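Local coordinates for 4-alpha-glucanotransferase (Aquifex aeolicus, PDB 1TZ7), which belongs to the amylomaltase or D-enzyme family of glucanotransferases and is built around an eight-stranded parallel beta/alpha barrel, at residues K146-W151 with N296-D301; W288-V293 with L342-K347; R309-Y314 with T336-L341. All coordinates share one frame; numbering follows the deposited sequence.

In the fold
The three contacts form a chain of packing along the outside of the beta/alpha barrel, tied together by two successive barrel helices. Helix 287-297 serves contacts 1 and 2, whose centres lie about 12 Å apart; Leu297 CD1 of contact 1 comes within 3.5 Å of Phe345 CD2 of contact 2. Helix 334-344 serves contacts 2 and 3, again with centres about 12 Å apart. Here Ile290 CD1 approaches Lys340 CD to 3.6 Å. Contacts 1 and 3 do not touch: their centres are about 22 Å apart and their nearest atoms about 8 Å. Along the chain, contact 3 is nested inside the loop that contact 2 closes.

Contact 1. Residues K146-W151 with N296-D301; sequences KEHSYW and NLKLFD
Lys298 reaches across to the junction at 146-151, passing its aliphatic chain beside His148 and Tyr150 before its ammonium group meets Glu147. Lys298 NZ donates to Glu147 OE2 at 3.1 Å, a salt bridge and the single polar bond between the two segments. The carboxylate receives it on the anti lone pair of OE2, the one turned away from OE1. Glu147 presents this oxygen on an extended side chain, whereas the lysine is extended as far as CE and then bends at its last torsion (chi4 -84°), which turns NZ out of the line of the chain toward the acid.

The methylenes of the lysine pack beside the two rings. Its CD lies 4.0 Å from His148 CE1, approaching the imidazole obliquely, and its CE sits 3.3 Å from the hydroxyl oxygen Tyr150 OH, at the edge of the phenol and near the ring plane. That hydroxyl therefore touches a methylene here; its hydrogen-bonding partner is ND1 of His295, on helix 287-297.

In the beta/alpha barrel, residues 296-301 link this helix to strand 302-305. Residues 146-151 form the joint between helices 138-147 and 149-165, which belong to a largely helical excursion between barrel strands 60-62 and 222-227.

Other polar groups of the two segments are satisfied locally or by neighbours. Asn296 O accepts from both Leu299 N and Phe300 N, while Leu299 O is taken by Trp209 NE1. In segment 146-151, Ser149 OG makes a weak bond of 3.2 Å to Lys146 O. At the entrance to the barrel strand, Asp301 OD1 accepts from Ile223 N, and OD2 forms a salt bridge with Arg213.

Contact 2. Residues W288-V293 with L342-K347; sequences WWIRRV and LSYFPK
Ile290 and Val293, one turn apart on helix 287-297, face Tyr344, the last residue of helix 334-344, and Phe345 just beyond it. These two helices are successive members of the outer layer of the beta/alpha barrel, one leading into strand 302-305 and the other into strand 350-352, and the contact is part of the apolar packing between them.

Two CH-pi contacts dominate. Val293 CG1 stands over the face of the Phe345 ring, 3.5 Å from its centroid and 17° off the ring normal. This branch is anti to the backbone N (chi1 170°), which carries it out from the helix onto the ring; Val293 and Phe345 run past each other in opposite directions. The second contact is longer: Ile290 CD1 lies over a face of the Tyr344 ring, 4.1 Å from the centroid, displaced toward the rim.

Plain apolar packing fills in around them. The other branch of the isoleucine, CG2, comes to 3.6 Å from Tyr344 CD2, so both branches of Ile290 bear on the tyrosine, and the two side chains cross at about a right angle. CG2 also approaches Phe345 CE1, at 4.4 Å. Phe345 is buried, and Leu294 of helix 287-297 packs against it as well, while the tyrosine is exposed. Leu341, earlier on helix 334-344, also touches Ile290.

The remaining approach involves the backbone: Ile290 O meets the edge of the Phe345 ring, near its plane, 3.9 Å from CZ.

Contact 3. Residues R309-Y314 with T336-L341; sequences RGFEAY and TLFKKL
Phe311 and Phe338 both place CG anti to their own carbonyl carbon, with chi1 of -67° and -84°, and these torsions bring the two rings together between the 3-10 segment at 309-311 and helix 334-344. They form a T-shaped pair: the edge of Phe338 points into the face of Phe311, the centroids are 5.1 Å apart and the planes stand at 89°. CE1 and CZ make up the touching edge. Phe338 CE1 lies 3.6 Å from Phe311 CG, and Phe338 CZ lies over the face of the Phe311 ring, toward its rim.

Leu337, the residue before, reaches Phe311 by a single methyl. Its CD2 comes to 3.6 Å from Phe311 CD2, meeting the ring obliquely. All three side chains are buried, and the contact between the segments is wholly apolar.

Within the turn, Arg309 NH2 donates to Ala313 O at 3.0 Å and to Glu312 OE2 at 3.3 Å, the latter part of a salt bridge. The first bond links Arg309 to the start of strand 313-318; the second holds the guanidinium to Glu312.

That strand belongs to a four-stranded antiparallel sheet beside the barrel. Phe311 thus sits at the junction of sheet and barrel layer, where it also meets Trp289 of helix 287-297, Trp278 of helix 278-283 and Leu365 of helix 360-368.

Contact 1. Residues K146-W151 with N296-D301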
loop_
_atom_site.group_PDB
_atom_site.type_symbol
_atom_site.label_atom_id
_atom_site.label_comp_id
_atom_site.label_asym_id
_atom_site.label_seq_id
_atom_site.Cartn_x
_atom_site.Cartn_y
_atom_site.Cartn_z
ATOM N N LYS A 146 -21.652 12.480 -2.505
ATOM C CA LYS A 146 -21.488 13.299 -3.703
ATOM C C LYS A 146 -20.011 13.455 -4.045
ATOM O O LYS A 146 -19.616 13.291 -5.191
ATOM C CB LYS A 146 -22.130 14.681 -3.502
ATOM C CG LYS A 146 -23.654 14.654 -3.427
ATOM C CD LYS A 146 -24.293 14.560 -4.819
ATOM C CE LYS A 146 -25.362 15.633 -5.021
ATOM N NZ LYS A 146 -26.468 15.519 -4.029
ATOM N N GLU A 147 -19.200 13.767 -3.035
ATOM C CA GLU A 147 -17.751 13.919 -3.221
ATOM C C GLU A 147 -17.131 12.658 -3.830
ATOM O O GLU A 147 -16.253 12.746 -4.688
ATOM C CB GLU A 147 -17.066 14.249 -1.882
ATOM C CG GLU A 147 -15.621 14.735 -2.023
ATOM C CD GLU A 147 -14.898 14.847 -0.684
ATOM O OE1 GLU A 147 -15.574 14.824 0.368
ATOM O OE2 GLU A 147 -13.653 14.959 -0.688
ATOM N N HIS A 148 -17.604 11.486 -3.386
ATOM C CA HIS A 148 -17.004 10.196 -3.784
ATOM C C HIS A 148 -17.944 9.395 -4.680
ATOM O O HIS A 148 -17.873 8.179 -4.722
ATOM C CB HIS A 148 -16.631 9.378 -2.533
ATOM C CG HIS A 148 -15.729 10.111 -1.603
ATOM N ND1 HIS A 148 -14.384 10.272 -1.846
ATOM C CD2 HIS A 148 -15.984 10.770 -0.450
ATOM C CE1 HIS A 148 -13.848 10.987 -0.872
ATOM N NE2 HIS A 148 -14.796 11.297 -0.014
ATOM N N SER A 149 -18.815 10.099 -5.407
ATOM C CA SER A 149 -19.863 9.458 -6.217
ATOM C C SER A 149 -19.290 8.472 -7.242
ATOM O O SER A 149 -19.933 7.481 -7.590
ATOM C CB SER A 149 -20.691 10.522 -6.945
ATOM O OG SER A 149 -19.865 11.332 -7.771
ATOM N N TYR A 150 -18.085 8.756 -7.721
ATOM C CA TYR A 150 -17.483 7.991 -8.811
ATOM C C TYR A 150 -17.151 6.520 -8.416
ATOM O O TYR A 150 -17.055 5.655 -9.285
ATOM C CB TYR A 150 -16.209 8.709 -9.342
ATOM C CG TYR A 150 -15.217 9.100 -8.260
ATOM C CD1 TYR A 150 -14.085 8.336 -8.025
ATOM C CD2 TYR A 150 -15.416 10.242 -7.473
ATOM C CE1 TYR A 150 -13.171 8.686 -7.036
ATOM C CE2 TYR A 150 -14.508 10.597 -6.479
ATOM C CZ TYR A 150 -13.391 9.814 -6.266
ATOM O OH TYR A 150 -12.481 10.156 -5.279
ATOM N N TRP A 151 -16.981 6.253 -7.111
ATOM C CA TRP A 151 -16.656 4.881 -6.644
ATOM C C TRP A 151 -17.580 4.356 -5.519
ATOM O O TRP A 151 -17.807 3.150 -5.418
ATOM C CB TRP A 151 -15.194 4.795 -6.192
ATOM C CG TRP A 151 -14.905 5.529 -4.914
ATOM C CD1 TRP A 151 -14.519 6.828 -4.789
ATOM C CD2 TRP A 151 -14.970 5.004 -3.581
ATOM N NE1 TRP A 151 -14.343 7.150 -3.465
ATOM C CE2 TRP A 151 -14.613 6.046 -2.701
ATOM C CE3 TRP A 151 -15.296 3.758 -3.039
ATOM C CZ2 TRP A 151 -14.575 5.880 -1.318
ATOM C CZ3 TRP A 151 -15.256 3.597 -1.659
ATOM C CH2 TRP A 151 -14.898 4.651 -0.821
ATOM N N ASN A 296 -6.600 8.906 -5.067
ATOM C CA ASN A 296 -5.510 8.630 -4.145
ATOM C C ASN A 296 -4.765 9.912 -3.709
ATOM O O ASN A 296 -4.178 9.954 -2.630
ATOM C CB ASN A 296 -4.534 7.627 -4.766
ATOM C CG ASN A 296 -5.001 6.169 -4.606
ATOM O OD1 ASN A 296 -4.807 5.557 -3.560
ATOM N ND2 ASN A 296 -5.612 5.622 -5.652
ATOM N N LEU A 297 -4.813 10.954 -4.544
ATOM C CA LEU A 297 -4.212 12.252 -4.185
ATOM C C LEU A 297 -5.047 13.012 -3.133
ATOM O O LEU A 297 -4.573 13.983 -2.555
ATOM C CB LEU A 297 -4.025 13.131 -5.433
ATOM C CG LEU A 297 -2.827 12.789 -6.338
ATOM C CD1 LEU A 297 -2.823 13.694 -7.574
ATOM C CD2 LEU A 297 -1.505 12.914 -5.581
ATOM N N LYS A 298 -6.289 12.566 -2.896
ATOM C CA LYS A 298 -7.067 13.035 -1.727
ATOM C C LYS A 298 -6.412 12.567 -0.427
ATOM O O LYS A 298 -6.528 13.224 0.615
ATOM C CB LYS A 298 -8.506 12.506 -1.779
ATOM C CG LYS A 298 -9.344 13.054 -2.914
ATOM C CD LYS A 298 -10.759 12.430 -2.898
ATOM C CE LYS A 298 -11.685 13.079 -3.930
ATOM N NZ LYS A 298 -12.305 14.329 -3.416
ATOM N N LEU A 299 -5.734 11.423 -0.498
ATOM C CA LEU A 299 -5.157 10.786 0.676
ATOM C C LEU A 299 -3.665 11.076 0.800
ATOM O O LEU A 299 -3.169 11.338 1.895
ATOM C CB LEU A 299 -5.377 9.272 0.610
ATOM C CG LEU A 299 -6.805 8.827 0.284
ATOM C CD1 LEU A 299 -6.876 7.312 0.142
ATOM C CD2 LEU A 299 -7.778 9.315 1.358
ATOM N N PHE A 300 -2.952 11.022 -0.329
ATOM C CA PHE A 300 -1.490 10.964 -0.322
ATOM C C PHE A 300 -0.879 12.092 -1.141
ATOM O O PHE A 300 -1.531 12.671 -2.005
ATOM C CB PHE A 300 -1.009 9.628 -0.876
ATOM C CG PHE A 300 -1.737 8.444 -0.322
ATOM C CD1 PHE A 300 -2.468 7.612 -1.154
ATOM C CD2 PHE A 300 -1.689 8.157 1.035
ATOM C CE1 PHE A 300 -3.140 6.514 -0.641
ATOM C CE2 PHE A 300 -2.359 7.064 1.547
ATOM C CZ PHE A 300 -3.085 6.242 0.709
ATOM N N ASP A 301 0.385 12.387 -0.862
ATOM C CA ASP A 301 1.150 13.339 -1.653
ATOM C C ASP A 301 1.885 12.640 -2.785
ATOM O O ASP A 301 1.956 13.154 -3.906
ATOM C CB ASP A 301 2.136 14.067 -0.761
ATOM C CG ASP A 301 1.458 14.808 0.347
ATOM O OD1 ASP A 301 1.353 14.248 1.461
ATOM O OD2 ASP A 301 0.974 15.949 0.196
#

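Contact 2. Residues W288-V293 with L342-K347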
loop_
_atom_site.group_PDB
_atom_site.type_symbol
_atom_site.label_atom_id
_atom_site.label_comp_id
_atom_site.label_asym_id
_atom_site.label_seq_id
_atom_site.Cartn_x
_atom_site.Cartn_y
_atom_site.Cartn_z
ATOM N N TRP A 288 -10.181 5.784 -16.209
ATOM C CA TRP A 288 -10.230 4.982 -14.983
ATOM C C TRP A 288 -8.944 5.160 -14.178
ATOM O O TRP A 288 -8.985 5.344 -12.965
ATOM C CB TRP A 288 -10.435 3.505 -15.318
ATOM C CG TRP A 288 -10.565 2.628 -14.115
ATOM C CD1 TRP A 288 -11.666 2.475 -13.327
ATOM C CD2 TRP A 288 -9.557 1.771 -13.564
ATOM N NE1 TRP A 288 -11.407 1.578 -12.317
ATOM C CE2 TRP A 288 -10.118 1.130 -12.439
ATOM C CE3 TRP A 288 -8.230 1.478 -13.906
ATOM C CZ2 TRP A 288 -9.403 0.216 -11.658
ATOM C CZ3 TRP A 288 -7.522 0.570 -13.127
ATOM C CH2 TRP A 288 -8.113 -0.049 -12.019
ATOM N N TRP A 289 -7.807 5.117 -14.863
ATOM C CA TRP A 289 -6.519 5.324 -14.212
ATOM C C TRP A 289 -6.385 6.756 -13.692
ATOM O O TRP A 289 -5.836 6.985 -12.621
ATOM C CB TRP A 289 -5.368 4.993 -15.174
ATOM C CG TRP A 289 -4.890 3.593 -15.029
ATOM C CD1 TRP A 289 -5.129 2.550 -15.878
ATOM C CD2 TRP A 289 -4.103 3.065 -13.958
ATOM N NE1 TRP A 289 -4.531 1.406 -15.402
ATOM C CE2 TRP A 289 -3.893 1.697 -14.224
ATOM C CE3 TRP A 289 -3.542 3.613 -12.796
ATOM C CZ2 TRP A 289 -3.155 0.874 -13.374
ATOM C CZ3 TRP A 289 -2.808 2.790 -11.953
ATOM C CH2 TRP A 289 -2.622 1.442 -12.247
ATOM N N ILE A 290 -6.895 7.710 -14.456
ATOM C CA ILE A 290 -6.924 9.100 -14.020
ATOM C C ILE A 290 -7.746 9.247 -12.735
ATOM O O ILE A 290 -7.339 9.937 -11.811
ATOM C CB ILE A 290 -7.502 9.996 -15.132
ATOM C CG1 ILE A 290 -6.476 10.162 -16.252
ATOM C CG2 ILE A 290 -7.912 11.376 -14.562
ATOM C CD1 ILE A 290 -7.066 10.634 -17.556
ATOM N N ARG A 291 -8.904 8.590 -12.690
ATOM C CA ARG A 291 -9.757 8.631 -11.501
ATOM C C ARG A 291 -9.068 7.980 -10.292
ATOM O O ARG A 291 -9.221 8.443 -9.167
ATOM C CB ARG A 291 -11.105 7.949 -11.778
ATOM C CG ARG A 291 -12.098 8.833 -12.552
ATOM C CD ARG A 291 -13.560 8.496 -12.296
ATOM N NE ARG A 291 -13.860 7.090 -12.578
ATOM C CZ ARG A 291 -14.078 6.592 -13.799
ATOM N NH1 ARG A 291 -14.340 5.300 -13.949
ATOM N NH2 ARG A 291 -14.038 7.384 -14.870
ATOM N N ARG A 292 -8.306 6.910 -10.540
ATOM C CA ARG A 292 -7.518 6.258 -9.480
ATOM C C ARG A 292 -6.523 7.230 -8.867
ATOM O O ARG A 292 -6.356 7.278 -7.651
ATOM C CB ARG A 292 -6.747 5.059 -10.041
ATOM C CG ARG A 292 -7.490 3.776 -10.022
ATOM C CD ARG A 292 -6.591 2.556 -10.160
ATOM N NE ARG A 292 -5.929 2.211 -8.901
ATOM C CZ ARG A 292 -4.974 1.294 -8.785
ATOM N NH1 ARG A 292 -4.438 1.043 -7.599
ATOM N NH2 ARG A 292 -4.554 0.620 -9.856
ATOM N N VAL A 293 -5.850 7.991 -9.720
ATOM C CA VAL A 293 -4.805 8.901 -9.276
ATOM C C VAL A 293 -5.417 10.073 -8.527
ATOM O O VAL A 293 -4.977 10.412 -7.439
ATOM C CB VAL A 293 -3.953 9.407 -10.467
ATOM C CG1 VAL A 293 -3.016 10.538 -10.034
ATOM C CG2 VAL A 293 -3.157 8.259 -11.068
ATOM N N LEU A 342 0.721 12.804 -16.662
ATOM C CA LEU A 342 1.606 13.913 -16.287
ATOM C C LEU A 342 1.075 15.257 -16.820
ATOM O O LEU A 342 1.489 16.308 -16.367
ATOM C CB LEU A 342 3.053 13.669 -16.786
ATOM C CG LEU A 342 4.054 13.006 -15.789
ATOM C CD1 LEU A 342 3.906 13.549 -14.365
ATOM C CD2 LEU A 342 3.915 11.523 -15.791
ATOM N N SER A 343 0.161 15.204 -17.785
ATOM C CA SER A 343 -0.539 16.401 -18.236
ATOM C C SER A 343 -1.620 16.793 -17.232
ATOM O O SER A 343 -1.816 17.978 -16.942
ATOM C CB SER A 343 -1.165 16.177 -19.606
ATOM O OG SER A 343 -0.181 16.048 -20.600
ATOM N N TYR A 344 -2.312 15.789 -16.707
ATOM C CA TYR A 344 -3.350 15.997 -15.698
ATOM C C TYR A 344 -2.733 16.316 -14.339
ATOM O O TYR A 344 -3.306 17.083 -13.550
ATOM C CB TYR A 344 -4.227 14.742 -15.572
ATOM C CG TYR A 344 -5.401 14.711 -16.515
ATOM C CD1 TYR A 344 -5.233 14.934 -17.877
ATOM C CD2 TYR A 344 -6.683 14.455 -16.047
ATOM C CE1 TYR A 344 -6.304 14.905 -18.742
ATOM C CE2 TYR A 344 -7.767 14.422 -16.905
ATOM C CZ TYR A 344 -7.578 14.644 -18.246
ATOM O OH TYR A 344 -8.651 14.617 -19.094
ATOM N N PHE A 345 -1.566 15.723 -14.069
ATOM C CA PHE A 345 -0.895 15.854 -12.766
ATOM C C PHE A 345 0.573 16.261 -12.957
ATOM O O PHE A 345 1.486 15.479 -12.661
ATOM C CB PHE A 345 -0.973 14.533 -12.000
ATOM C CG PHE A 345 -2.363 14.000 -11.873
ATOM C CD1 PHE A 345 -2.807 12.967 -12.688
ATOM C CD2 PHE A 345 -3.240 14.546 -10.951
ATOM C CE1 PHE A 345 -4.110 12.485 -12.576
ATOM C CE2 PHE A 345 -4.535 14.068 -10.835
ATOM C CZ PHE A 345 -4.973 13.042 -11.648
ATOM N N PRO A 346 0.789 17.480 -13.452
ATOM C CA PRO A 346 2.125 17.922 -13.901
ATOM C C PRO A 346 3.179 18.111 -12.782
ATOM O O PRO A 346 4.361 18.222 -13.095
ATOM C CB PRO A 346 1.835 19.254 -14.597
ATOM C CG PRO A 346 0.560 19.745 -13.982
ATOM C CD PRO A 346 -0.238 18.525 -13.649
ATOM N N LYS A 347 2.763 18.145 -11.518
ATOM C CA LYS A 347 3.727 18.286 -10.413
ATOM C C LYS A 347 4.383 16.920 -10.058
ATOM O O LYS A 347 5.308 16.853 -9.248
ATOM C CB LYS A 347 3.051 18.918 -9.194
ATOM C CG LYS A 347 2.550 20.369 -9.462
ATOM C CD LYS A 347 2.144 21.092 -8.173
ATOM C CE LYS A 347 0.766 20.665 -7.703
ATOM N NZ LYS A 347 0.286 21.481 -6.563
#

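Contact 3. Residues R309-Y314 with T336-L341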
loop_
_atom_site.group_PDB
_atom_site.type_symbol
_atom_site.label_atom_id
_atom_site.label_comp_id
_atom_site.label_asym_id
_atom_site.label_seq_id
_atom_site.Cartn_x
_atom_site.Cartn_y
_atom_site.Cartn_z
ATOM N N ARG A 309 6.980 -1.811 -13.853
ATOM C CA ARG A 309 7.417 -2.378 -15.129
ATOM C C ARG A 309 6.228 -2.909 -15.954
ATOM O O ARG A 309 6.320 -3.048 -17.173
ATOM C CB ARG A 309 8.446 -3.494 -14.897
ATOM C CG ARG A 309 7.848 -4.819 -14.415
ATOM C CD ARG A 309 7.630 -5.838 -15.517
ATOM N NE ARG A 309 8.877 -6.168 -16.223
ATOM C CZ ARG A 309 9.128 -5.864 -17.507
ATOM N NH1 ARG A 309 10.286 -6.200 -18.051
ATOM N NH2 ARG A 309 8.223 -5.222 -18.240
ATOM N N GLY A 310 5.116 -3.198 -15.275
ATOM C CA GLY A 310 3.898 -3.637 -15.940
ATOM C C GLY A 310 3.291 -2.607 -16.899
ATOM O O GLY A 310 2.489 -2.958 -17.758
ATOM N N PHE A 311 3.670 -1.338 -16.742
ATOM C CA PHE A 311 3.184 -0.278 -17.631
ATOM C C PHE A 311 3.922 -0.304 -18.975
ATOM O O PHE A 311 3.438 0.233 -19.967
ATOM C CB PHE A 311 3.342 1.091 -16.968
ATOM C CG PHE A 311 2.462 1.289 -15.754
ATOM C CD1 PHE A 311 3.020 1.550 -14.510
ATOM C CD2 PHE A 311 1.077 1.219 -15.861
ATOM C CE1 PHE A 311 2.214 1.733 -13.394
ATOM C CE2 PHE A 311 0.271 1.400 -14.746
ATOM C CZ PHE A 311 0.846 1.659 -13.512
ATOM N N GLU A 312 5.093 -0.938 -18.996
ATOM C CA GLU A 312 5.820 -1.179 -20.247
ATOM C C GLU A 312 5.423 -2.520 -20.858
ATOM O O GLU A 312 5.134 -2.606 -22.043
ATOM C CB GLU A 312 7.335 -1.151 -19.993
ATOM C CG GLU A 312 8.182 -1.155 -21.267
ATOM C CD GLU A 312 8.455 -2.562 -21.793
ATOM O OE1 GLU A 312 8.497 -2.743 -23.033
ATOM O OE2 GLU A 312 8.623 -3.484 -20.968
ATOM N N ALA A 313 5.429 -3.563 -20.035
ATOM C CA ALA A 313 4.977 -4.891 -20.454
ATOM C C ALA A 313 4.636 -5.736 -19.227
ATOM O O ALA A 313 5.293 -5.634 -18.194
ATOM C CB ALA A 313 6.056 -5.581 -21.292
ATOM N N TYR A 314 3.607 -6.569 -19.348
ATOM C CA TYR A 314 3.141 -7.370 -18.221
ATOM C C TYR A 314 3.087 -8.853 -18.569
ATOM O O TYR A 314 2.865 -9.229 -19.723
ATOM C CB TYR A 314 1.764 -6.888 -17.753
ATOM C CG TYR A 314 0.654 -7.106 -18.753
ATOM C CD1 TYR A 314 -0.153 -8.235 -18.689
ATOM C CD2 TYR A 314 0.403 -6.173 -19.759
ATOM C CE1 TYR A 314 -1.173 -8.438 -19.598
ATOM C CE2 TYR A 314 -0.615 -6.366 -20.675
ATOM C CZ TYR A 314 -1.402 -7.502 -20.591
ATOM O OH TYR A 314 -2.416 -7.704 -21.495
ATOM N N THR A 336 1.898 6.348 -23.640
ATOM C CA THR A 336 0.657 7.099 -23.848
ATOM C C THR A 336 -0.046 7.393 -22.526
ATOM O O THR A 336 -0.595 8.475 -22.337
ATOM C CB THR A 336 -0.302 6.325 -24.798
ATOM O OG1 THR A 336 0.141 4.977 -24.958
ATOM C CG2 THR A 336 -0.247 6.889 -26.195
ATOM N N LEU A 337 -0.022 6.425 -21.614
ATOM C CA LEU A 337 -0.690 6.568 -20.323
ATOM C C LEU A 337 -0.062 7.676 -19.499
ATOM O O LEU A 337 -0.758 8.504 -18.928
ATOM C CB LEU A 337 -0.628 5.252 -19.535
ATOM C CG LEU A 337 -0.980 5.354 -18.043
ATOM C CD1 LEU A 337 -2.423 5.750 -17.864
ATOM C CD2 LEU A 337 -0.690 4.045 -17.328
ATOM N N PHE A 338 1.255 7.682 -19.423
ATOM C CA PHE A 338 1.932 8.587 -18.521
ATOM C C PHE A 338 2.038 9.998 -19.109
ATOM O O PHE A 338 2.114 10.965 -18.371
ATOM C CB PHE A 338 3.300 8.041 -18.126
ATOM C CG PHE A 338 3.243 7.060 -16.990
ATOM C CD1 PHE A 338 3.377 5.701 -17.220
ATOM C CD2 PHE A 338 3.032 7.496 -15.694
ATOM C CE1 PHE A 338 3.312 4.802 -16.171
ATOM C CE2 PHE A 338 2.967 6.601 -14.650
ATOM C CZ PHE A 338 3.106 5.255 -14.889
ATOM N N LYS A 339 2.020 10.104 -20.437
ATOM C CA LYS A 339 1.927 11.414 -21.096
ATOM C C LYS A 339 0.642 12.125 -20.672
ATOM O O LYS A 339 0.650 13.323 -20.377
ATOM C CB LYS A 339 1.960 11.265 -22.620
ATOM C CG LYS A 339 2.001 12.613 -23.379
ATOM C CD LYS A 339 2.394 12.434 -24.845
ATOM C CE LYS A 339 2.778 13.771 -25.505
ATOM N NZ LYS A 339 2.248 14.946 -24.770
ATOM N N LYS A 340 -0.456 11.379 -20.634
ATOM C CA LYS A 340 -1.737 11.931 -20.211
ATOM C C LYS A 340 -1.773 12.179 -18.704
ATOM O O LYS A 340 -2.267 13.204 -18.259
ATOM C CB LYS A 340 -2.886 11.007 -20.614
ATOM C CG LYS A 340 -4.056 11.728 -21.250
ATOM C CD LYS A 340 -5.368 11.274 -20.673
ATOM C CE LYS A 340 -6.517 12.138 -21.159
ATOM N NZ LYS A 340 -7.609 11.333 -21.746
ATOM N N LEU A 341 -1.242 11.234 -17.923
ATOM C CA LEU A 341 -1.241 11.364 -16.457
ATOM C C LEU A 341 -0.410 12.571 -16.004
ATOM O O LEU A 341 -0.792 13.274 -15.076
ATOM C CB LEU A 341 -0.711 10.082 -15.784
ATOM C CG LEU A 341 -1.667 8.874 -15.735
ATOM C CD1 LEU A 341 -1.001 7.702 -15.029
ATOM C CD2 LEU A 341 -2.983 9.232 -15.048
#